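Local coordinates for protein pectate lyase 1 (Juniperus ashei, PDB 1PXZ) that cleaves pectate by calcium-dependent elimination with low activity and is the major allergen of mountain cedar pollen, at residues G132-S137 with E143-Q148; V99-G102 with C107-M110; R229-R232 with L237-V240; K197-G202 with V215-N220. One frame throughout, in Å; residues are numbered along the deposited sequence.

Contacts 2, 3 and 4 lie inside the parallel beta-helix, and contact 1 is a hairpin that stands out from it. Contacts 3 and 4 are close neighbours, with centres about 5 Å apart. They are joined by backbone bonds: His239 O probably accepts one from Val217 N, and Arg229 O from Met199 N. Arg229 is the predicted active-site residue, and the side chain of Met199 lies about 5 Å from its side chain. Contact 2 is on another part of the helix, its centre about 17 Å from that of contact 4. It touches contact 1 where Phe109 packs on Gln148. Its Cys107 side chain is about 10 Å from the side chains of Asp149 and Asp173, inferred calcium ligands.

Contact 1: residues G132-S137 with E143-Q148; sequences GDVLVS and EPVHAQ
The Asp133 carboxylate lies beside Pro144, on one face of a small beta hairpin. Its OD1 is 3.6 Å from Pro144 CA and sits nearly as close to the ring nitrogen, with Pro144 CB a little farther away. The Glu143 carboxylate is on the opposite face. There Glu143 OE1 lies 3.8 Å from Val136 CG2, and the same methyl also packs against the CB of Glu143. The two side chains cross at a slant.

Val134 and Val145 share this second face. Val134 CG2 meets Val145 CG2 at 3.8 Å. In Val145, CG1 is anti to the backbone N (chi1 167°), which leaves CG2 beside that N and facing Val134.

The backbones pair in antiparallel fashion. Gly132 faces Val145 and Val134 faces Glu143 as hydrogen-bonded pairs. Val145 N gives a nearly straight bond to Gly132 O of 2.8 Å, and the return bond from Gly132 N is weak. Val134 N binds Glu143 O at 3.0 Å, and Glu143 N binds Val134 O at 3.1 Å. Asp133 and Pro144 form the non-hydrogen-bonded pair between them. That position suits proline, which has no N-H to give. Glu143 O also receives a CA-H contact from Asp133.

The hairpin of strands 132-137 and 141-145 is a two-stranded sheet of its own, separate from the parallel coils. Val134 packs on Met82 and on Arg59 of helix 58-63. Leu135 rests on Thr63 of that helix, and Glu143 reaches Arg111 of strand 108-111.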
loop_
_atom_site.group_PDB
_atom_site.type_symbol
_atom_site.label_atom_id
_atom_site.label_comp_id
_atom_site.label_asym_id
_atom_site.label_seq_id
_atom_site.Cartn_x
_atom_site.Cartn_y
_atom_site.Cartn_z
ATOM N N GLY A 132 -12.121 -16.458 15.566
ATOM C CA GLY A 132 -13.484 -16.813 15.172
ATOM C C GLY A 132 -13.532 -17.389 13.765
ATOM O O GLY A 132 -12.526 -17.344 13.052
ATOM N N ASP A 133 -14.685 -17.927 13.369
ATOM C CA ASP A 133 -14.845 -18.476 12.020
ATOM C C ASP A 133 -15.147 -17.385 11.006
ATOM O O ASP A 133 -15.827 -16.373 11.269
ATOM C CB ASP A 133 -16.002 -19.479 11.974
ATOM C CG ASP A 133 -15.717 -20.790 12.672
ATOM O OD1 ASP A 133 -14.548 -21.217 12.674
ATOM O OD2 ASP A 133 -16.672 -21.398 13.216
ATOM N N VAL A 134 -14.651 -17.576 9.789
ATOM C CA VAL A 134 -14.853 -16.604 8.728
ATOM C C VAL A 134 -14.966 -17.296 7.374
ATOM O O VAL A 134 -14.211 -18.244 7.145
ATOM C CB VAL A 134 -13.670 -15.625 8.584
ATOM C CG1 VAL A 134 -14.018 -14.573 7.526
ATOM C CG2 VAL A 134 -13.274 -14.936 9.878
ATOM N N LEU A 135 -15.832 -16.848 6.479
ATOM C CA LEU A 135 -15.806 -17.318 5.108
ATOM C C LEU A 135 -14.591 -16.694 4.402
ATOM O O LEU A 135 -14.643 -15.546 3.962
ATOM C CB LEU A 135 -17.102 -17.009 4.346
ATOM C CG LEU A 135 -17.109 -17.626 2.939
ATOM C CD1 LEU A 135 -17.760 -19.008 2.948
ATOM C CD2 LEU A 135 -17.807 -16.723 1.938
ATOM N N VAL A 136 -13.525 -17.494 4.333
ATOM C CA VAL A 136 -12.266 -17.011 3.758
ATOM C C VAL A 136 -12.518 -16.696 2.293
ATOM O O VAL A 136 -12.229 -15.597 1.823
ATOM C CB VAL A 136 -11.126 -18.013 3.965
ATOM C CG1 VAL A 136 -9.894 -17.579 3.191
ATOM C CG2 VAL A 136 -10.765 -18.135 5.448
ATOM N N SER A 137 -13.105 -17.640 1.554
ATOM C CA SER A 137 -13.577 -17.359 0.209
ATOM C C SER A 137 -14.700 -18.340 -0.153
ATOM O O SER A 137 -14.889 -19.351 0.540
ATOM C CB SER A 137 -12.479 -17.480 -0.858
ATOM O OG SER A 137 -12.211 -18.858 -1.118
ATOM N N GLU A 143 -13.501 -21.123 7.879
ATOM C CA GLU A 143 -12.293 -21.552 8.563
ATOM C C GLU A 143 -12.047 -20.706 9.806
ATOM O O GLU A 143 -12.403 -19.530 9.812
ATOM C CB GLU A 143 -11.050 -21.363 7.698
ATOM C CG GLU A 143 -10.974 -22.177 6.422
ATOM C CD GLU A 143 -9.520 -22.375 6.019
ATOM O OE1 GLU A 143 -8.864 -21.363 5.687
ATOM O OE2 GLU A 143 -9.071 -23.540 6.061
ATOM N N PRO A 144 -11.404 -21.261 10.815
ATOM C CA PRO A 144 -11.099 -20.431 11.984
ATOM C C PRO A 144 -9.987 -19.463 11.591
ATOM O O PRO A 144 -9.071 -19.857 10.882
ATOM C CB PRO A 144 -10.640 -21.445 13.027
ATOM C CG PRO A 144 -10.189 -22.638 12.254
ATOM C CD PRO A 144 -10.907 -22.641 10.934
ATOM N N VAL A 145 -10.075 -18.209 12.003
ATOM C CA VAL A 145 -9.006 -17.232 11.716
ATOM C C VAL A 145 -8.428 -16.748 13.026
ATOM O O VAL A 145 -9.179 -16.321 13.907
ATOM C CB VAL A 145 -9.577 -16.067 10.895
ATOM C CG1 VAL A 145 -8.617 -14.889 10.849
ATOM C CG2 VAL A 145 -9.903 -16.544 9.483
ATOM N N HIS A 146 -7.126 -16.789 13.269
ATOM C CA HIS A 146 -6.679 -16.344 14.596
ATOM C C HIS A 146 -6.938 -14.855 14.785
ATOM O O HIS A 146 -7.270 -14.146 13.832
ATOM C CB HIS A 146 -5.199 -16.664 14.784
ATOM C CG HIS A 146 -4.237 -15.903 13.925
ATOM N ND1 HIS A 146 -3.832 -16.319 12.677
ATOM C CD2 HIS A 146 -3.566 -14.745 14.134
ATOM C CE1 HIS A 146 -2.976 -15.463 12.148
ATOM N NE2 HIS A 146 -2.798 -14.486 13.022
ATOM N N ALA A 147 -6.776 -14.359 16.009
ATOM C CA ALA A 147 -6.836 -12.925 16.265
ATOM C C ALA A 147 -5.830 -12.154 15.422
ATOM O O ALA A 147 -4.646 -12.507 15.414
ATOM C CB ALA A 147 -6.574 -12.667 17.747
ATOM N N GLN A 148 -6.231 -11.096 14.718
ATOM C CA GLN A 148 -5.256 -10.416 13.861
ATOM C C GLN A 148 -4.990 -8.973 14.289
ATOM O O GLN A 148 -5.851 -8.306 14.836
ATOM C CB GLN A 148 -5.723 -10.345 12.406
ATOM C CG GLN A 148 -6.230 -11.632 11.794
ATOM C CD GLN A 148 -5.098 -12.621 11.597
ATOM O OE1 GLN A 148 -5.185 -13.747 12.084
ATOM N NE2 GLN A 148 -4.075 -12.167 10.883
#

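Contact 2: residues V99-G102 with C107-M110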
loop_
_atom_site.group_PDB
_atom_site.type_symbol
_atom_site.label_atom_id
_atom_site.label_comp_id
_atom_site.label_asym_id
_atom_site.label_seq_id
_atom_site.Cartn_x
_atom_site.Cartn_y
_atom_site.Cartn_z
ATOM N N VAL A 99 -16.573 5.939 0.852
ATOM C CA VAL A 99 -16.535 4.650 1.534
ATOM C C VAL A 99 -15.471 4.634 2.621
ATOM O O VAL A 99 -14.311 4.907 2.317
ATOM C CB VAL A 99 -16.212 3.560 0.499
ATOM C CG1 VAL A 99 -16.158 2.199 1.157
ATOM C CG2 VAL A 99 -17.253 3.686 -0.607
ATOM N N HIS A 100 -15.897 4.331 3.833
ATOM C CA HIS A 100 -15.055 4.298 5.015
ATOM C C HIS A 100 -15.150 2.914 5.634
ATOM O O HIS A 100 -16.259 2.530 6.024
ATOM C CB HIS A 100 -15.457 5.357 6.042
ATOM C CG HIS A 100 -15.180 6.772 5.640
ATOM N ND1 HIS A 100 -15.863 7.460 4.674
ATOM C CD2 HIS A 100 -14.250 7.652 6.089
ATOM C CE1 HIS A 100 -15.384 8.677 4.546
ATOM N NE2 HIS A 100 -14.388 8.824 5.407
ATOM N N LEU A 101 -14.021 2.213 5.709
ATOM C CA LEU A 101 -13.877 0.932 6.376
ATOM C C LEU A 101 -13.059 1.093 7.656
ATOM O O LEU A 101 -12.267 2.037 7.756
ATOM C CB LEU A 101 -13.164 -0.104 5.487
ATOM C CG LEU A 101 -13.648 -0.150 4.034
ATOM C CD1 LEU A 101 -12.869 -1.153 3.192
ATOM C CD2 LEU A 101 -15.141 -0.474 4.031
ATOM N N GLY A 102 -13.207 0.197 8.615
ATOM C CA GLY A 102 -12.513 0.205 9.886
ATOM C C GLY A 102 -13.516 0.574 10.978
ATOM O O GLY A 102 -14.321 -0.279 11.363
ATOM N N CYS A 107 -10.128 -4.931 9.248
ATOM C CA CYS A 107 -10.169 -4.369 7.898
ATOM C C CYS A 107 -9.813 -5.402 6.847
ATOM O O CYS A 107 -10.371 -6.514 6.902
ATOM C CB CYS A 107 -9.278 -3.106 7.882
ATOM S SG CYS A 107 -10.061 -1.806 8.907
ATOM N N LEU A 108 -8.928 -5.094 5.910
ATOM C CA LEU A 108 -8.774 -5.886 4.695
ATOM C C LEU A 108 -7.540 -6.782 4.700
ATOM O O LEU A 108 -6.444 -6.362 5.093
ATOM C CB LEU A 108 -8.656 -4.990 3.452
ATOM C CG LEU A 108 -9.822 -4.007 3.239
ATOM C CD1 LEU A 108 -9.564 -3.149 2.012
ATOM C CD2 LEU A 108 -11.137 -4.766 3.155
ATOM N N PHE A 109 -7.781 -8.011 4.251
ATOM C CA PHE A 109 -6.791 -9.068 4.292
ATOM C C PHE A 109 -6.729 -9.778 2.945
ATOM O O PHE A 109 -7.739 -10.046 2.313
ATOM C CB PHE A 109 -7.107 -10.099 5.393
ATOM C CG PHE A 109 -6.937 -9.561 6.808
ATOM C CD1 PHE A 109 -7.858 -8.682 7.362
ATOM C CD2 PHE A 109 -5.848 -9.942 7.571
ATOM C CE1 PHE A 109 -7.726 -8.157 8.636
ATOM C CE2 PHE A 109 -5.694 -9.427 8.847
ATOM C CZ PHE A 109 -6.623 -8.556 9.374
ATOM N N MET A 110 -5.511 -10.081 2.517
ATOM C CA MET A 110 -5.326 -10.882 1.306
ATOM C C MET A 110 -4.307 -11.976 1.610
ATOM O O MET A 110 -3.218 -11.672 2.128
ATOM C CB MET A 110 -4.861 -10.006 0.144
ATOM C CG MET A 110 -5.964 -9.098 -0.415
ATOM S SD MET A 110 -5.220 -7.606 -1.099
ATOM C CE MET A 110 -4.865 -6.723 0.439
#
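Gly102 and Cys107 bring the two segments closest, with Gly102 CA 5.5 Å from Cys107 CA, and the backbone of Gly102 has a positive phi (109°), a conformation open to glycine. The Cys107 sulfur fills the place beside this glycine. Its SG lies 3.3 Å from Gly102 CA, a tight approach, and 3.7 Å from Gly102 N. With SG beside its own backbone N (chi1 -68°), Cys107 turns the sulfur onto Gly102. It is joined to Cys126 in a disulfide.

Leu101 and Leu108 make the apolar part of the contact. Leu101 CD1 sits at the fork of Leu108, 4.0 Å from Leu108 CD2 and equally far from Leu108 CD1. Leu101 comes in roughly perpendicular to Leu108, with one methyl touching both branches.

This is a corner of the right-handed parallel beta-helix characteristic of the pectate lyase family. Strand 99-102 pairs with strands 76-78 and 122-124, while strand 108-111 runs in a different sheet. The chain turns from one sheet to the other between the segments, and the two leucines meet inside the turn. Cys126 follows strand 122-124, so the disulfide links this corner to the next coil. Leu101 lies on Ile78 of the preceding coil, and Leu108 on Leu118 of strand 114-119, the next strand along the chain.

Contact 3: residues R229-R232 with L237-V240; sequences RMPR and LVHV
Pro231 has the most surface buried by this contact, followed by Val240 and Val238. It packs its ring against both valines in the interior of the beta-helix. The closest approach is Pro231 CD to Val240 CG2, 3.8 Å. The same methyl lies 4.2 Å from Pro231 CG. The ring and the Val240 side chain lie alongside, pointing opposite ways, and Val240 touches the CD and CG part of the ring.

The rotamer of Val240 explains which methyl is used. CG1 is anti to the backbone N (chi1 -176°) and CG2 anti to the carbonyl carbon, which leaves CG2 to meet the proline. Val238 touches more loosely. Its CG1 is 4.3 Å from Pro231 CG. Both valines point toward the proline, two residues apart on one strand, with His239 between them facing the other way.

The peptide bond before Pro231 is cis, and the ring faces the valines. The backbones stay well separated, with Pro231 CA 8.3 Å from Val240 CA, so the contact is one of buried apolar side chains. Arg229, the predicted active-site residue, lies two residues before Pro231 in the same loop. Residues 230-237 form an experimentally mapped IgE-binding region.

In the fold, the segment of Pro231 leads from strand 226-228 into strand 232-234, which is flanked by strands 198-201 and 253-256. Arg232 bonds through its backbone to Met199 and Leu201, and Pro231 to Gly254. Strand 237-241 lies between strands 214-218 and 260-264, and Val238 also packs on Leu201.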
loop_
_atom_site.group_PDB
_atom_site.type_symbol
_atom_site.label_atom_id
_atom_site.label_comp_id
_atom_site.label_asym_id
_atom_site.label_seq_id
_atom_site.Cartn_x
_atom_site.Cartn_y
_atom_site.Cartn_z
ATOM N N ARG A 229 8.335 4.195 9.520
ATOM C CA ARG A 229 8.105 3.048 8.651
ATOM C C ARG A 229 7.464 3.440 7.329
ATOM O O ARG A 229 6.350 3.023 6.977
ATOM C CB ARG A 229 7.197 2.022 9.322
ATOM C CG ARG A 229 7.778 1.475 10.628
ATOM C CD ARG A 229 6.891 0.340 11.130
ATOM N NE ARG A 229 7.459 -0.299 12.318
ATOM C CZ ARG A 229 6.935 -1.399 12.850
ATOM N NH1 ARG A 229 5.857 -1.932 12.285
ATOM N NH2 ARG A 229 7.506 -1.922 13.921
ATOM N N MET A 230 8.165 4.256 6.547
ATOM C CA MET A 230 7.559 4.768 5.317
ATOM C C MET A 230 8.456 4.606 4.102
ATOM O O MET A 230 8.786 5.585 3.429
ATOM C CB MET A 230 7.196 6.260 5.485
ATOM C CG MET A 230 6.114 6.415 6.570
ATOM S SD MET A 230 5.741 8.156 6.837
ATOM C CE MET A 230 6.772 8.522 8.253
ATOM N N PRO A 231 8.870 3.406 3.746
ATOM C CA PRO A 231 8.579 2.162 4.440
ATOM C C PRO A 231 9.644 1.737 5.436
ATOM O O PRO A 231 10.732 2.298 5.474
ATOM C CB PRO A 231 8.613 1.158 3.267
ATOM C CG PRO A 231 9.755 1.672 2.448
ATOM C CD PRO A 231 9.680 3.176 2.523
ATOM N N ARG A 232 9.318 0.707 6.212
ATOM C CA ARG A 232 10.319 -0.109 6.897
ATOM C C ARG A 232 10.388 -1.434 6.117
ATOM O O ARG A 232 9.382 -2.140 6.034
ATOM C CB ARG A 232 10.028 -0.368 8.368
ATOM C CG ARG A 232 11.165 -1.102 9.098
ATOM C CD ARG A 232 10.616 -1.953 10.228
ATOM N NE ARG A 232 11.646 -2.376 11.169
ATOM C CZ ARG A 232 12.506 -3.370 10.957
ATOM N NH1 ARG A 232 12.484 -4.075 9.830
ATOM N NH2 ARG A 232 13.417 -3.691 11.869
ATOM N N LEU A 237 13.521 -5.788 -2.154
ATOM C CA LEU A 237 13.849 -4.578 -2.899
ATOM C C LEU A 237 12.681 -3.613 -2.884
ATOM O O LEU A 237 11.567 -4.042 -3.218
ATOM C CB LEU A 237 14.138 -4.980 -4.353
ATOM C CG LEU A 237 14.256 -3.942 -5.455
ATOM C CD1 LEU A 237 15.411 -2.998 -5.179
ATOM C CD2 LEU A 237 14.457 -4.630 -6.802
ATOM N N VAL A 238 12.927 -2.358 -2.514
ATOM C CA VAL A 238 11.831 -1.394 -2.573
ATOM C C VAL A 238 12.278 -0.152 -3.341
ATOM O O VAL A 238 13.293 0.434 -2.961
ATOM C CB VAL A 238 11.343 -0.926 -1.191
ATOM C CG1 VAL A 238 10.031 -0.157 -1.383
ATOM C CG2 VAL A 238 11.159 -2.073 -0.226
ATOM N N HIS A 239 11.529 0.223 -4.357
ATOM C CA HIS A 239 11.744 1.467 -5.081
ATOM C C HIS A 239 10.825 2.549 -4.509
ATOM O O HIS A 239 9.603 2.437 -4.630
ATOM C CB HIS A 239 11.516 1.263 -6.580
ATOM C CG HIS A 239 11.819 2.444 -7.437
ATOM N ND1 HIS A 239 11.122 2.761 -8.572
ATOM C CD2 HIS A 239 12.787 3.397 -7.275
ATOM C CE1 HIS A 239 11.621 3.867 -9.107
ATOM N NE2 HIS A 239 12.638 4.271 -8.342
ATOM N N VAL A 240 11.399 3.557 -3.885
ATOM C CA VAL A 240 10.619 4.635 -3.253
ATOM C C VAL A 240 10.731 5.887 -4.102
ATOM O O VAL A 240 11.767 6.553 -4.044
ATOM C CB VAL A 240 11.094 4.892 -1.816
ATOM C CG1 VAL A 240 10.225 5.942 -1.112
ATOM C CG2 VAL A 240 11.064 3.617 -0.977
#

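Contact 4: residues K197-G202 with V215-N220; sequences KVMLLG and VTVAFN
Met199 and Val217 meet across the interior of the parallel beta-helix, where strands from different sheets of the coil face each other. The Met199 sulfur and a Val217 methyl come together tip to tip, with SD 4.0 Å from CG2. Met199 has CG anti to the backbone N (chi1 176°), and its chain stays extended as far as the sulfur. It bends at the S-CH3 end.

Beside this pair, Leu201 lays CD1 against the side of Val215. Leu201 CD1 lies 4.0 Å from Val215 CG1 and 4.2 Å from Val215 CB. The same CD1 touches Val217 CG2 more loosely, at 4.4 Å. One leucine methyl therefore bridges the two valines, and the four residues form a continuous buried patch.

The strand segments 198-201 and 215-218 run nearly antiparallel, at 161°, with their axes 10.6 Å apart. At that spacing side chains alone fill the gap. Alternate residues point inward: Met199 and Leu201 from one side, Val215 and Val217 from the other.

Neighbouring coils continue the packing. Met199 rests on Phe192, Leu201 on Val178, and Val217 on Val238. Stacking of apolar residues from coil to coil is characteristic of this fold. Leu200, which faces the other way from Met199 and Leu201, touches Asp177, an inferred calcium ligand, and Arg229, the predicted catalytic residue. On the far side of the strand 215-218, Thr216 points away from the contact, and its OG1 is hydrogen-bonded to Tyr321 OH and to Phe28 N.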
loop_
_atom_site.group_PDB
_atom_site.type_symbol
_atom_site.label_atom_id
_atom_site.label_comp_id
_atom_site.label_asym_id
_atom_site.label_seq_id
_atom_site.Cartn_x
_atom_site.Cartn_y
_atom_site.Cartn_z
ATOM N N LYS A 197 2.872 3.633 13.035
ATOM C CA LYS A 197 3.634 2.623 12.298
ATOM C C LYS A 197 3.057 2.381 10.914
ATOM O O LYS A 197 2.138 1.583 10.735
ATOM C CB LYS A 197 3.663 1.301 13.068
ATOM C CG LYS A 197 4.416 1.381 14.390
ATOM C CD LYS A 197 4.260 0.097 15.188
ATOM C CE LYS A 197 5.029 0.171 16.501
ATOM N NZ LYS A 197 6.247 1.023 16.401
ATOM N N VAL A 198 3.581 3.058 9.894
ATOM C CA VAL A 198 2.854 3.081 8.632
ATOM C C VAL A 198 2.938 1.852 7.748
ATOM O O VAL A 198 1.913 1.260 7.366
ATOM C CB VAL A 198 3.346 4.318 7.846
ATOM C CG1 VAL A 198 2.692 4.407 6.486
ATOM C CG2 VAL A 198 3.023 5.563 8.683
ATOM N N MET A 199 4.134 1.435 7.328
ATOM C CA MET A 199 4.209 0.407 6.291
ATOM C C MET A 199 5.373 -0.549 6.554
ATOM O O MET A 199 6.500 -0.089 6.667
ATOM C CB MET A 199 4.357 1.116 4.948
ATOM C CG MET A 199 4.542 0.217 3.751
ATOM S SD MET A 199 4.890 1.164 2.262
ATOM C CE MET A 199 3.782 2.545 2.412
ATOM N N LEU A 200 5.063 -1.829 6.659
ATOM C CA LEU A 200 5.982 -2.920 6.930
ATOM C C LEU A 200 6.103 -3.755 5.658
ATOM O O LEU A 200 5.105 -4.338 5.220
ATOM C CB LEU A 200 5.480 -3.774 8.081
ATOM C CG LEU A 200 6.510 -4.441 8.981
ATOM C CD1 LEU A 200 7.589 -3.450 9.402
ATOM C CD2 LEU A 200 5.834 -5.047 10.204
ATOM N N LEU A 201 7.278 -3.786 5.046
ATOM C CA LEU A 201 7.479 -4.649 3.879
ATOM C C LEU A 201 8.479 -5.743 4.284
ATOM O O LEU A 201 9.695 -5.528 4.274
ATOM C CB LEU A 201 7.969 -3.850 2.686
ATOM C CG LEU A 201 7.234 -2.572 2.294
ATOM C CD1 LEU A 201 7.931 -1.825 1.162
ATOM C CD2 LEU A 201 5.797 -2.882 1.881
ATOM N N GLY A 202 7.999 -6.920 4.668
ATOM C CA GLY A 202 8.805 -8.008 5.217
ATOM C C GLY A 202 8.706 -7.993 6.741
ATOM O O GLY A 202 9.090 -7.002 7.369
ATOM N N VAL A 215 8.838 -4.308 -4.472
ATOM C CA VAL A 215 7.717 -3.399 -4.199
ATOM C C VAL A 215 8.000 -1.978 -4.671
ATOM O O VAL A 215 9.122 -1.500 -4.461
ATOM C CB VAL A 215 7.391 -3.328 -2.695
ATOM C CG1 VAL A 215 6.282 -2.299 -2.466
ATOM C CG2 VAL A 215 6.978 -4.699 -2.174
ATOM N N THR A 216 7.006 -1.325 -5.270
ATOM C CA THR A 216 7.144 0.057 -5.736
ATOM C C THR A 216 6.296 0.943 -4.816
ATOM O O THR A 216 5.116 0.619 -4.664
ATOM C CB THR A 216 6.689 0.256 -7.194
ATOM O OG1 THR A 216 7.491 -0.549 -8.071
ATOM C CG2 THR A 216 6.870 1.697 -7.663
ATOM N N VAL A 217 6.932 1.961 -4.247
ATOM C CA VAL A 217 6.164 2.917 -3.416
ATOM C C VAL A 217 6.237 4.264 -4.109
ATOM O O VAL A 217 7.333 4.860 -4.036
ATOM C CB VAL A 217 6.721 2.979 -1.989
ATOM C CG1 VAL A 217 5.985 4.042 -1.162
ATOM C CG2 VAL A 217 6.621 1.618 -1.326
ATOM N N ALA A 218 5.161 4.709 -4.766
ATOM C CA ALA A 218 5.249 5.914 -5.581
ATOM C C ALA A 218 4.088 6.902 -5.484
ATOM O O ALA A 218 2.924 6.514 -5.444
ATOM C CB ALA A 218 5.385 5.478 -7.041
ATOM N N PHE A 219 4.417 8.180 -5.502
ATOM C CA PHE A 219 3.470 9.285 -5.561
ATOM C C PHE A 219 2.549 9.333 -4.336
ATOM O O PHE A 219 1.409 9.817 -4.428
ATOM C CB PHE A 219 2.627 9.231 -6.838
ATOM C CG PHE A 219 3.433 8.947 -8.101
ATOM C CD1 PHE A 219 4.345 9.888 -8.538
ATOM C CD2 PHE A 219 3.247 7.770 -8.807
ATOM C CE1 PHE A 219 5.092 9.640 -9.692
ATOM C CE2 PHE A 219 4.008 7.502 -9.941
ATOM C CZ PHE A 219 4.934 8.441 -10.361
ATOM N N ASN A 220 3.025 8.864 -3.200
ATOM C CA ASN A 220 2.243 8.879 -1.968
ATOM C C ASN A 220 2.508 10.162 -1.185
ATOM O O ASN A 220 3.600 10.728 -1.291
ATOM C CB ASN A 220 2.558 7.682 -1.073
ATOM C CG ASN A 220 2.369 6.344 -1.753
ATOM O OD1 ASN A 220 3.318 5.674 -2.168
ATOM N ND2 ASN A 220 1.113 5.929 -1.871
#